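PDB 4ETM: Low molecular weight protein-tyrosine-phosphatase YfkJ from Bacillus subtilis, which removes phosphate from phosphotyrosine-containing proteins as a low molecular weight protein-tyrosine phosphatase and takes part in resistance to ethanol stress. Local coordinates for residues A37-L42 with I52-A57; P33-I38 with T158-L163; A44-E49 with S166-K171; S20-C25 with L87-S92. All coordinates share one frame; numbering follows the deposited sequence.

Contact 1 of 4, residues A37-L42 with I52-A57. With K (potassium ion), chain E.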
loop_
_atom_site.group_PDB
_atom_site.type_symbol
_atom_site.label_atom_id
_atom_site.label_comp_id
_atom_site.label_asym_id
_atom_site.label_seq_id
_atom_site.Cartn_x
_atom_site.Cartn_y
_atom_site.Cartn_z
ATOM N N ALA A 37 -22.401 -2.167 -0.917
ATOM C CA ALA A 37 -23.828 -1.887 -0.806
ATOM C C ALA A 37 -24.195 -0.579 -1.483
ATOM O O ALA A 37 -25.188 -0.502 -2.205
ATOM C CB ALA A 37 -24.236 -1.854 0.653
ATOM N N ILE A 38 -23.402 0.462 -1.243
ATOM C CA ILE A 38 -23.691 1.771 -1.821
ATOM C C ILE A 38 -23.558 1.741 -3.336
ATOM O O ILE A 38 -24.426 2.230 -4.054
ATOM C CB ILE A 38 -22.763 2.857 -1.232
ATOM C CG1 ILE A 38 -23.194 3.183 0.195
ATOM C CG2 ILE A 38 -22.784 4.116 -2.088
ATOM C CD1 ILE A 38 -22.315 4.228 0.864
ATOM N N PHE A 39 -22.472 1.152 -3.820
ATOM C CA PHE A 39 -22.234 1.071 -5.253
ATOM C C PHE A 39 -23.331 0.279 -5.945
ATOM O O PHE A 39 -23.780 0.643 -7.040
ATOM C CB PHE A 39 -20.874 0.435 -5.524
ATOM C CG PHE A 39 -20.588 0.236 -6.964
ATOM C CD1 PHE A 39 -20.001 1.240 -7.714
ATOM C CD2 PHE A 39 -20.903 -0.961 -7.580
ATOM C CE1 PHE A 39 -19.732 1.046 -9.050
ATOM C CE2 PHE A 39 -20.641 -1.157 -8.917
ATOM C CZ PHE A 39 -20.046 -0.158 -9.646
ATOM N N ARG A 40 -23.760 -0.811 -5.316
ATOM C CA ARG A 40 -24.839 -1.630 -5.870
ATOM C C ARG A 40 -26.105 -0.798 -6.008
ATOM O O ARG A 40 -26.796 -0.877 -7.028
ATOM C CB ARG A 40 -25.091 -2.859 -4.993
ATOM C CG ARG A 40 -26.439 -3.520 -5.225
ATOM C CD ARG A 40 -26.402 -5.014 -4.941
ATOM N NE ARG A 40 -25.959 -5.317 -3.590
ATOM C CZ ARG A 40 -24.839 -5.969 -3.285
ATOM N NH1 ARG A 40 -24.028 -6.427 -4.230
ATOM N NH2 ARG A 40 -24.543 -6.181 -2.020
ATOM N N ASP A 41 -26.397 0.003 -4.987
ATOM C CA ASP A 41 -27.565 0.874 -4.990
ATOM C C ASP A 41 -27.508 1.910 -6.111
ATOM O O ASP A 41 -28.510 2.147 -6.802
ATOM C CB ASP A 41 -27.708 1.572 -3.634
ATOM C CG ASP A 41 -28.979 2.385 -3.534
ATOM O OD1 ASP A 41 -30.066 1.768 -3.489
ATOM O OD2 ASP A 41 -28.894 3.635 -3.494
ATOM N N LEU A 42 -26.348 2.536 -6.282
ATOM C CA LEU A 42 -26.143 3.498 -7.359
ATOM C C LEU A 42 -26.335 2.861 -8.732
ATOM O O LEU A 42 -27.005 3.432 -9.590
ATOM C CB LEU A 42 -24.763 4.147 -7.283
ATOM C CG LEU A 42 -24.507 5.046 -6.072
ATOM C CD1 LEU A 42 -23.157 5.759 -6.201
ATOM C CD2 LEU A 42 -25.631 6.049 -5.915
ATOM N N ILE A 52 -23.733 -4.733 -14.244
ATOM C CA ILE A 52 -22.662 -4.598 -13.258
ATOM C C ILE A 52 -22.948 -5.382 -11.973
ATOM O O ILE A 52 -24.038 -5.289 -11.414
ATOM C CB ILE A 52 -22.404 -3.112 -12.905
ATOM C CG1 ILE A 52 -22.079 -2.313 -14.164
ATOM C CG2 ILE A 52 -21.273 -2.989 -11.900
ATOM C CD1 ILE A 52 -21.843 -0.836 -13.892
ATOM N N LYS A 53 -21.959 -6.147 -11.509
ATOM C CA LYS A 53 -22.078 -6.892 -10.266
ATOM C C LYS A 53 -20.951 -6.488 -9.316
ATOM O O LYS A 53 -19.805 -6.349 -9.740
ATOM C CB LYS A 53 -22.011 -8.393 -10.538
ATOM C CG LYS A 53 -22.426 -9.229 -9.343
ATOM C CD LYS A 53 -22.398 -10.718 -9.646
ATOM C CE LYS A 53 -22.808 -11.530 -8.424
ATOM N NZ LYS A 53 -22.893 -12.987 -8.731
ATOM N N ALA A 54 -21.268 -6.309 -8.037
ATOM C CA ALA A 54 -20.241 -5.942 -7.059
ATOM C C ALA A 54 -20.130 -6.955 -5.917
ATOM O O ALA A 54 -21.095 -7.656 -5.603
ATOM C CB ALA A 54 -20.497 -4.535 -6.512
ATOM N N ASP A 55 -18.938 -7.029 -5.319
ATOM C CA ASP A 55 -18.667 -7.893 -4.173
ATOM C C ASP A 55 -17.625 -7.159 -3.341
ATOM O O ASP A 55 -17.137 -6.106 -3.754
ATOM C CB ASP A 55 -18.122 -9.258 -4.611
ATOM C CG ASP A 55 -18.035 -10.267 -3.465
ATOM O OD1 ASP A 55 -18.723 -10.083 -2.432
ATOM O OD2 ASP A 55 -17.283 -11.267 -3.603
ATOM N N SER A 56 -17.287 -7.681 -2.166
ATOM C CA SER A 56 -16.184 -7.099 -1.404
ATOM C C SER A 56 -15.319 -8.191 -0.801
ATOM O O SER A 56 -15.653 -9.342 -0.892
ATOM C CB SER A 56 -16.653 -6.072 -0.363
ATOM O OG SER A 56 -17.626 -6.573 0.528
ATOM N N ALA A 57 -14.197 -7.845 -0.208
ATOM C CA ALA A 57 -13.346 -8.837 0.459
ATOM C C ALA A 57 -12.274 -8.089 1.215
ATOM O O ALA A 57 -11.994 -6.920 0.927
ATOM C CB ALA A 57 -12.703 -9.802 -0.548
HETATM K K K E . -17.872 -9.951 1.514
HETATM O O HOH W 1 -24.203 -6.601 -7.203
HETATM O O HOH W 2 -19.179 -7.728 3.534
#
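Phe39 turns its CG away from the backbone N (chi1 176°), which lowers the ring from the helix onto Ile52 and Ala54; Arg40 starts out much the same way, but a bend at chi3 (57°) brings its guanidinium alongside the outer edge of the strand at Ala54. The two segments belong to the beta-alpha-beta crossover that links strands 19-25 and 52-58 through helix 31-45. Their axes approach to 8.3 Å and run antiparallel at 173°, as a crossover helix and the strand after it should. The Phe39 ring offers its edge to Ile52: CG2 lies near the ring plane, 3.6 Å from CE2, and the two side chains cross nearly perpendicularly. Ala54 CB comes in obliquely, 3.8 Å from CD2 of the same ring, while Phe23 meets Phe39 edge-to-face within this apolar layer. At the polar margin one water links the segments, accepting from Arg40 NH1 (3.0 Å), in the guanidinium plane, and from the backbone N of Ala54 (3.1 Å). Arg40 NH2 forms a salt bridge with Glu36 OE1, which limits how the group can swing. Further along the strand, Ser56 O reaches the potassium ion over a long 3.3 Å, with Asn28 OD1 as a further ligand.

Contact 2 of 4, residues P33-I38 with T158-L163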
loop_
_atom_site.group_PDB
_atom_site.type_symbol
_atom_site.label_atom_id
_atom_site.label_comp_id
_atom_site.label_asym_id
_atom_site.label_seq_id
_atom_site.Cartn_x
_atom_site.Cartn_y
_atom_site.Cartn_z
ATOM N N PRO A 33 -17.623 -3.354 2.714
ATOM C CA PRO A 33 -19.048 -3.693 2.638
ATOM C C PRO A 33 -19.903 -2.453 2.396
ATOM O O PRO A 33 -20.881 -2.531 1.659
ATOM C CB PRO A 33 -19.340 -4.302 4.019
ATOM C CG PRO A 33 -18.004 -4.828 4.476
ATOM C CD PRO A 33 -17.032 -3.796 3.997
ATOM N N MET A 34 -19.528 -1.320 2.991
ATOM C CA MET A 34 -20.289 -0.083 2.788
ATOM C C MET A 34 -20.225 0.310 1.320
ATOM O O MET A 34 -21.224 0.728 0.742
ATOM C CB MET A 34 -19.745 1.049 3.658
ATOM C CG MET A 34 -20.638 2.274 3.689
ATOM S SD MET A 34 -19.968 3.727 4.546
ATOM C CE MET A 34 -19.830 3.156 6.236
ATOM N N ALA A 35 -19.045 0.150 0.722
ATOM C CA ALA A 35 -18.869 0.514 -0.677
ATOM C C ALA A 35 -19.655 -0.430 -1.576
ATOM O O ALA A 35 -20.359 0.015 -2.483
ATOM C CB ALA A 35 -17.412 0.520 -1.057
ATOM N N GLU A 36 -19.531 -1.726 -1.317
ATOM C CA GLU A 36 -20.309 -2.726 -2.045
ATOM C C GLU A 36 -21.812 -2.385 -2.085
ATOM O O GLU A 36 -22.418 -2.304 -3.163
ATOM C CB GLU A 36 -20.076 -4.121 -1.439
ATOM C CG GLU A 36 -20.728 -5.234 -2.260
ATOM C CD GLU A 36 -20.908 -6.524 -1.499
ATOM O OE1 GLU A 36 -21.826 -7.292 -1.878
ATOM O OE2 GLU A 36 -20.139 -6.783 -0.549
ATOM N N ALA A 37 -22.401 -2.167 -0.917
ATOM C CA ALA A 37 -23.828 -1.887 -0.806
ATOM C C ALA A 37 -24.195 -0.579 -1.483
ATOM O O ALA A 37 -25.188 -0.502 -2.205
ATOM C CB ALA A 37 -24.236 -1.854 0.653
ATOM N N ILE A 38 -23.402 0.462 -1.243
ATOM C CA ILE A 38 -23.691 1.771 -1.821
ATOM C C ILE A 38 -23.558 1.741 -3.336
ATOM O O ILE A 38 -24.426 2.230 -4.054
ATOM C CB ILE A 38 -22.763 2.857 -1.232
ATOM C CG1 ILE A 38 -23.194 3.183 0.195
ATOM C CG2 ILE A 38 -22.784 4.116 -2.088
ATOM C CD1 ILE A 38 -22.315 4.228 0.864
ATOM N N THR A 158 -19.200 9.619 -2.576
ATOM C CA THR A 158 -18.644 10.351 -3.710
ATOM C C THR A 158 -17.746 9.454 -4.565
ATOM O O THR A 158 -17.767 9.517 -5.796
ATOM C CB THR A 158 -17.882 11.617 -3.263
ATOM O OG1 THR A 158 -16.763 11.257 -2.450
ATOM C CG2 THR A 158 -18.797 12.514 -2.465
ATOM N N GLY A 159 -16.975 8.602 -3.907
ATOM C CA GLY A 159 -16.089 7.719 -4.631
ATOM C C GLY A 159 -16.871 6.771 -5.522
ATOM O O GLY A 159 -16.501 6.570 -6.678
ATOM N N CYS A 160 -17.929 6.172 -4.981
ATOM C CA CYS A 160 -18.740 5.226 -5.747
ATOM C C CYS A 160 -19.455 5.899 -6.908
ATOM O O CYS A 160 -19.617 5.298 -7.974
ATOM C CB CYS A 160 -19.752 4.516 -4.859
ATOM S SG CYS A 160 -19.033 3.262 -3.778
ATOM N N GLU A 161 -19.886 7.139 -6.694
ATOM C CA GLU A 161 -20.500 7.925 -7.756
ATOM C C GLU A 161 -19.548 8.116 -8.930
ATOM O O GLU A 161 -19.918 7.875 -10.083
ATOM C CB GLU A 161 -20.971 9.283 -7.217
ATOM C CG GLU A 161 -22.220 9.185 -6.367
ATOM C CD GLU A 161 -22.541 10.468 -5.632
ATOM O OE1 GLU A 161 -22.005 11.531 -6.020
ATOM O OE2 GLU A 161 -23.331 10.407 -4.664
ATOM N N GLN A 162 -18.329 8.558 -8.639
ATOM C CA GLN A 162 -17.334 8.802 -9.677
ATOM C C GLN A 162 -16.898 7.498 -10.326
ATOM O O GLN A 162 -16.726 7.432 -11.540
ATOM C CB GLN A 162 -16.110 9.509 -9.092
ATOM C CG GLN A 162 -16.418 10.881 -8.554
ATOM C CD GLN A 162 -17.000 11.765 -9.616
ATOM O OE1 GLN A 162 -16.660 11.638 -10.791
ATOM N NE2 GLN A 162 -17.897 12.661 -9.219
ATOM N N LEU A 163 -16.700 6.470 -9.503
ATOM C CA LEU A 163 -16.321 5.152 -10.009
ATOM C C LEU A 163 -17.342 4.643 -11.014
ATOM O O LEU A 163 -16.981 4.263 -12.126
ATOM C CB LEU A 163 -16.195 4.137 -8.865
ATOM C CG LEU A 163 -15.984 2.688 -9.343
ATOM C CD1 LEU A 163 -14.707 2.528 -10.163
ATOM C CD2 LEU A 163 -15.979 1.739 -8.149
#
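Ala35 and, one helical turn later, Ile38 both meet Cys160 of the facing helix. Ala35 contributes both backbone and side chain. Its carbonyl O is 3.7 Å from Cys160 SG, and its CB lies 4.2 Å from the same sulfur, so SG rests against the body of the residue and not against the methyl alone. The sulfur is placed there by chi1 of -74°, which sets SG opposite the carbonyl carbon of Cys160 and beside its N. The closest pair of CA atoms across the contact is also Ala35 with Cys160, at 6.9 Å; with two such small side chains, the helices can come this near each other. Both helices, 31-45 and 149-170, pack on the same face of the parallel four-stranded sheet, in the alpha/beta fold of the low molecular weight phosphatases, and the first of them carries the active-site Arg31 at its start. The side chain of Ala35 is about 6 Å from that of Arg31 and about 8 Å from that of the nucleophile Cys25. Next along the helix, Glu36 directs its CB away from helix 149-170. Ile38 returns to the interface through one branch: CG2, anti to the backbone N, meets Cys160 CB at 4.1 Å. The Ile38 side chain also touches Ile156 and Lys157 of helix 149-170 and Leu76 of helix 70-78, so it fills the seam among three helices.

Contact 3 of 4, residues A44-E49 with S166-K171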
loop_
_atom_site.group_PDB
_atom_site.type_symbol
_atom_site.label_atom_id
_atom_site.label_comp_id
_atom_site.label_asym_id
_atom_site.label_seq_id
_atom_site.Cartn_x
_atom_site.Cartn_y
_atom_site.Cartn_z
ATOM N N ALA A 44 -28.111 0.232 -9.500
ATOM C CA ALA A 44 -29.528 -0.089 -9.663
ATOM C C ALA A 44 -30.326 1.139 -10.084
ATOM O O ALA A 44 -31.215 1.047 -10.933
ATOM C CB ALA A 44 -30.096 -0.685 -8.378
ATOM N N LYS A 45 -29.996 2.287 -9.499
ATOM C CA LYS A 45 -30.680 3.539 -9.813
ATOM C C LYS A 45 -30.500 3.914 -11.282
ATOM O O LYS A 45 -31.370 4.550 -11.884
ATOM C CB LYS A 45 -30.169 4.674 -8.925
ATOM C CG LYS A 45 -30.702 4.655 -7.498
ATOM C CD LYS A 45 -30.146 5.826 -6.699
ATOM C CE LYS A 45 -30.587 5.784 -5.242
ATOM N NZ LYS A 45 -29.671 6.583 -4.363
ATOM N N LYS A 46 -29.363 3.513 -11.848
ATOM C CA LYS A 46 -29.046 3.791 -13.242
ATOM C C LYS A 46 -29.602 2.705 -14.154
ATOM O O LYS A 46 -29.458 2.782 -15.369
ATOM C CB LYS A 46 -27.530 3.894 -13.429
ATOM C CG LYS A 46 -26.877 4.997 -12.620
ATOM C CD LYS A 46 -26.997 6.346 -13.306
ATOM C CE LYS A 46 -26.130 7.380 -12.603
ATOM N NZ LYS A 46 -26.147 8.705 -13.279
ATOM N N GLY A 47 -30.239 1.698 -13.564
ATOM C CA GLY A 47 -30.775 0.585 -14.328
ATOM C C GLY A 47 -29.679 -0.312 -14.880
ATOM O O GLY A 47 -29.764 -0.788 -16.013
ATOM N N LEU A 48 -28.641 -0.547 -14.079
ATOM C CA LEU A 48 -27.517 -1.348 -14.544
ATOM C C LEU A 48 -27.348 -2.651 -13.774
ATOM O O LEU A 48 -26.289 -3.284 -13.851
ATOM C CB LEU A 48 -26.224 -0.530 -14.502
ATOM C CG LEU A 48 -26.208 0.654 -15.474
ATOM C CD1 LEU A 48 -25.071 1.582 -15.117
ATOM C CD2 LEU A 48 -26.080 0.196 -16.924
ATOM N N GLU A 49 -28.393 -3.060 -13.051
ATOM C CA GLU A 49 -28.362 -4.311 -12.292
ATOM C C GLU A 49 -28.047 -5.525 -13.159
ATOM O O GLU A 49 -27.536 -6.524 -12.665
ATOM C CB GLU A 49 -29.679 -4.549 -11.540
ATOM C CG GLU A 49 -29.892 -3.650 -10.341
ATOM C CD GLU A 49 -30.296 -4.409 -9.078
ATOM O OE1 GLU A 49 -31.420 -4.958 -9.039
ATOM O OE2 GLU A 49 -29.485 -4.449 -8.120
ATOM N N SER A 166 -17.124 6.486 -14.274
ATOM C CA SER A 166 -15.911 6.096 -14.988
ATOM C C SER A 166 -16.144 4.767 -15.703
ATOM O O SER A 166 -15.753 4.590 -16.857
ATOM C CB SER A 166 -14.736 5.986 -14.007
ATOM O OG SER A 166 -13.585 5.450 -14.635
ATOM N N ILE A 167 -16.796 3.838 -15.016
ATOM C CA ILE A 167 -17.134 2.555 -15.620
ATOM C C ILE A 167 -18.145 2.729 -16.758
ATOM O O ILE A 167 -18.017 2.095 -17.809
ATOM C CB ILE A 167 -17.671 1.560 -14.574
ATOM C CG1 ILE A 167 -16.637 1.350 -13.465
ATOM C CG2 ILE A 167 -18.004 0.239 -15.219
ATOM C CD1 ILE A 167 -17.101 0.471 -12.322
ATOM N N GLN A 168 -19.134 3.600 -16.565
ATOM C CA GLN A 168 -20.118 3.883 -17.618
ATOM C C GLN A 168 -19.471 4.498 -18.861
ATOM O O GLN A 168 -19.858 4.194 -19.996
ATOM C CB GLN A 168 -21.220 4.816 -17.111
ATOM C CG GLN A 168 -22.248 4.172 -16.195
ATOM C CD GLN A 168 -23.461 5.066 -15.992
ATOM O OE1 GLN A 168 -24.605 4.613 -16.057
ATOM N NE2 GLN A 168 -23.215 6.349 -15.758
ATOM N N LYS A 169 -18.495 5.374 -18.653
ATOM C CA LYS A 169 -17.766 5.965 -19.769
ATOM C C LYS A 169 -16.840 4.954 -20.446
ATOM O O LYS A 169 -16.799 4.867 -21.678
ATOM C CB LYS A 169 -16.963 7.184 -19.315
ATOM C CG LYS A 169 -16.130 7.804 -20.428
ATOM C CD LYS A 169 -15.456 9.093 -19.978
ATOM C CE LYS A 169 -14.706 9.747 -21.132
ATOM N NZ LYS A 169 -14.069 11.033 -20.721
ATOM N N GLU A 170 -16.103 4.194 -19.638
ATOM C CA GLU A 170 -15.120 3.236 -20.152
ATOM C C GLU A 170 -15.755 2.086 -20.929
ATOM O O GLU A 170 -15.375 1.815 -22.071
ATOM C CB GLU A 170 -14.256 2.681 -19.011
ATOM C CG GLU A 170 -13.292 1.574 -19.428
ATOM C CD GLU A 170 -12.141 2.081 -20.287
ATOM O OE1 GLU A 170 -11.942 3.313 -20.355
ATOM O OE2 GLU A 170 -11.432 1.247 -20.898
ATOM N N LYS A 171 -16.721 1.416 -20.305
ATOM C CA LYS A 171 -17.403 0.286 -20.926
ATOM C C LYS A 171 -18.526 0.762 -21.839
ATOM O O LYS A 171 -19.295 -0.048 -22.359
ATOM C CB LYS A 171 -17.966 -0.658 -19.859
ATOM C CG LYS A 171 -17.101 -0.790 -18.619
ATOM C CD LYS A 171 -16.369 -2.118 -18.547
ATOM C CE LYS A 171 -15.332 -2.254 -19.643
ATOM N NZ LYS A 171 -14.218 -3.150 -19.225
#
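Gln168 reaches from helix 149-170 toward Leu48 and Lys46, and its chain can be traced outward atom by atom. Its CB points toward the other segment, and chi1 of -75° places CG beside the backbone N; beyond CG the chain stays extended. CG is the first atom to touch, 4.0 Å from Leu48 CD1. CD follows at 3.9 Å from the same methyl, and OE1 closes to 3.2 Å, a tight approach of an amide oxygen to an aliphatic carbon. One leucine methyl therefore lies along the outer half of the glutamine, the two side chains meeting at a slant. Lys46 meets the same oxygen, its CB and CD each 4.0 Å from Gln168 OE1; its aliphatic chain bends at chi2 (-82°) and crosses the glutamine almost perpendicularly. Leu48 owes its position to the end of helix 31-45, where Gly47, with a positive phi of 71°, forms a Schellman motif and its N bonds to Ala44 O at 2.9 Å. The contact is thus plain packing, away from the catalytic residues, between the exit of helix 31-45 and the last turn of helix 149-170. There Gln168 also touches Leu173, and its neighbour Ile167 faces the sheet, resting on Val21 of strand 19-25 and Tyr101 of strand 101-104.

Contact 4 of 4, residues S20-C25 with L87-S92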
loop_
_atom_site.group_PDB
_atom_site.type_symbol
_atom_site.label_atom_id
_atom_site.label_comp_id
_atom_site.label_asym_id
_atom_site.label_seq_id
_atom_site.Cartn_x
_atom_site.Cartn_y
_atom_site.Cartn_z
ATOM N N SER A 20 -17.682 -6.953 -13.402
ATOM C CA SER A 20 -17.585 -7.243 -11.978
ATOM C C SER A 20 -16.611 -6.310 -11.278
ATOM O O SER A 20 -15.541 -5.989 -11.811
ATOM C CB SER A 20 -17.179 -8.695 -11.743
ATOM O OG SER A 20 -16.029 -9.011 -12.506
ATOM N N VAL A 21 -16.994 -5.895 -10.076
ATOM C CA VAL A 21 -16.236 -4.954 -9.266
ATOM C C VAL A 21 -16.042 -5.540 -7.865
ATOM O O VAL A 21 -17.014 -5.882 -7.206
ATOM C CB VAL A 21 -16.993 -3.614 -9.153
ATOM C CG1 VAL A 21 -16.209 -2.616 -8.329
ATOM C CG2 VAL A 21 -17.284 -3.053 -10.542
ATOM N N LEU A 22 -14.793 -5.672 -7.429
ATOM C CA LEU A 22 -14.494 -6.135 -6.070
ATOM C C LEU A 22 -13.938 -4.986 -5.243
ATOM O O LEU A 22 -12.919 -4.403 -5.600
ATOM C CB LEU A 22 -13.498 -7.293 -6.089
ATOM C CG LEU A 22 -13.107 -7.745 -4.684
ATOM C CD1 LEU A 22 -14.282 -8.420 -4.016
ATOM C CD2 LEU A 22 -11.899 -8.684 -4.741
ATOM N N PHE A 23 -14.643 -4.636 -4.167
ATOM C CA PHE A 23 -14.173 -3.625 -3.221
ATOM C C PHE A 23 -13.345 -4.283 -2.139
ATOM O O PHE A 23 -13.718 -5.324 -1.619
ATOM C CB PHE A 23 -15.331 -2.850 -2.604
ATOM C CG PHE A 23 -16.103 -2.044 -3.591
ATOM C CD1 PHE A 23 -15.643 -0.803 -4.005
ATOM C CD2 PHE A 23 -17.283 -2.535 -4.129
ATOM C CE1 PHE A 23 -16.354 -0.054 -4.925
ATOM C CE2 PHE A 23 -18.008 -1.783 -5.058
ATOM C CZ PHE A 23 -17.538 -0.549 -5.459
ATOM N N VAL A 24 -12.193 -3.706 -1.829
ATOM C CA VAL A 24 -11.288 -4.354 -0.884
ATOM C C VAL A 24 -10.809 -3.401 0.200
ATOM O O VAL A 24 -10.320 -2.291 -0.086
ATOM C CB VAL A 24 -10.052 -4.964 -1.599
ATOM C CG1 VAL A 24 -9.100 -5.619 -0.599
ATOM C CG2 VAL A 24 -10.470 -5.985 -2.645
ATOM N N CYS A 25 -10.945 -3.838 1.448
ATOM C CA CYS A 25 -10.376 -3.103 2.569
ATOM C C CYS A 25 -9.579 -4.071 3.443
ATOM O O CYS A 25 -9.211 -5.150 3.004
ATOM C CB CYS A 25 -11.463 -2.377 3.360
ATOM S SG CYS A 25 -12.710 -3.411 4.110
ATOM N N LEU A 87 -21.383 -11.001 4.173
ATOM C CA LEU A 87 -20.606 -11.621 5.250
ATOM C C LEU A 87 -19.135 -11.633 4.906
ATOM O O LEU A 87 -18.771 -12.207 3.896
ATOM C CB LEU A 87 -21.016 -13.078 5.424
ATOM C CG LEU A 87 -22.404 -13.430 5.922
ATOM C CD1 LEU A 87 -22.548 -14.938 5.894
ATOM C CD2 LEU A 87 -22.582 -12.888 7.327
ATOM N N ALA A 88 -18.283 -11.113 5.777
ATOM C CA ALA A 88 -16.865 -10.943 5.472
ATOM C C ALA A 88 -16.144 -12.169 4.902
ATOM O O ALA A 88 -16.397 -13.309 5.312
ATOM C CB ALA A 88 -16.117 -10.438 6.702
ATOM N N ARG A 89 -15.227 -11.905 3.980
ATOM C CA ARG A 89 -14.369 -12.938 3.410
ATOM C C ARG A 89 -13.010 -12.343 3.102
ATOM O O ARG A 89 -12.866 -11.123 2.995
ATOM C CB ARG A 89 -14.983 -13.544 2.148
ATOM C CG ARG A 89 -14.748 -12.752 0.862
ATOM C CD ARG A 89 -15.402 -13.480 -0.318
ATOM N NE ARG A 89 -15.361 -12.734 -1.571
ATOM C CZ ARG A 89 -14.340 -12.766 -2.422
ATOM N NH1 ARG A 89 -13.257 -13.499 -2.154
ATOM N NH2 ARG A 89 -14.397 -12.059 -3.536
ATOM N N GLN A 90 -12.008 -13.201 2.976
ATOM C CA GLN A 90 -10.653 -12.751 2.746
ATOM C C GLN A 90 -10.340 -12.902 1.267
ATOM O O GLN A 90 -10.636 -13.928 0.670
ATOM C CB GLN A 90 -9.675 -13.580 3.577
ATOM C CG GLN A 90 -8.217 -13.157 3.462
ATOM C CD GLN A 90 -7.346 -13.823 4.507
ATOM O OE1 GLN A 90 -7.570 -14.977 4.877
ATOM N NE2 GLN A 90 -6.350 -13.107 4.989
ATOM N N VAL A 91 -9.740 -11.876 0.682
ATOM C CA VAL A 91 -9.395 -11.900 -0.730
ATOM C C VAL A 91 -8.343 -12.974 -1.033
ATOM O O VAL A 91 -7.516 -13.311 -0.193
ATOM C CB VAL A 91 -8.882 -10.525 -1.172
ATOM C CG1 VAL A 91 -7.513 -10.251 -0.561
ATOM C CG2 VAL A 91 -8.858 -10.421 -2.692
ATOM N N SER A 92 -8.400 -13.517 -2.240
ATOM C CA SER A 92 -7.455 -14.541 -2.652
ATOM C C SER A 92 -6.912 -14.206 -4.029
ATOM O O SER A 92 -7.422 -13.303 -4.709
ATOM C CB SER A 92 -8.120 -15.911 -2.659
ATOM O OG SER A 92 -9.169 -15.953 -3.599
#
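Arg89 NH2, which lies 3.7 Å from Leu22 CD1, also makes a salt bridge to Asp55 OD2, while NH1 of the same guanidinium pairs with Asp95 OD2. That second carboxylate oxygen is gripped twice, since the backbone N of Ser92 donates to it as well. Held by two acids, the guanidinium is fixed in rotation, and a leucine methyl can lie against it; CD1 approaches obliquely, and the two side chains come from opposite directions. Arg89 covers this distance with a chain that is extended from CG to NE, after a first torsion of 83° that sets CG between the backbone N and the carbonyl carbon. The other branch of Leu22 makes the apolar half of the contact. Its CD2 is 4.1 Å from Val91 CG2, the branch that stands anti to the valine N, and the side chains meet at an oblique angle. Leu22 can serve both partners because CG is swung anti to its own N (chi1 177°), placing the two methyls at the loop. Both Arg89 and Val91 also touch Ala57, so the loop lies across two neighbouring strands. The backbone N of Arg89 donates a hydrogen bond to Asn28 OD1, and the nearest atom of the arginine side chain is about 4 Å from the potassium ion. The loop lies beside the end of the parallel sheet, where strand 19-25 leads with the nucleophile Cys25 into the C-X5-R phosphate-binding loop, which closes at Arg31, the hallmark of protein tyrosine phosphatases.

Contacts 1 and 2 lie closest together, with centres about 7 Å apart; they share Ala37 and Ile38 and are joined by Glu36 OE2 to Ser56 OG, a probable hydrogen bond of 2.7 Å. Contact 3 continues the pairing of helices 31-45 and 149-170 outward, about 12 Å from contact 2 between centres, and it meets contact 1 where Phe39 CZ packs 4.0 Å from Ile167 CD1. Contact 4 holds the catalytic Cys25 and is tied to contact 1 through the sheet, Val21 N lying 2.9 Å from Lys53 O. Phe23 CD1 also packs 3.7 Å from Ala35 CB, connecting contacts 4 and 2 near the active site, whereas contacts 3 and 4 are about 20 Å apart between centres.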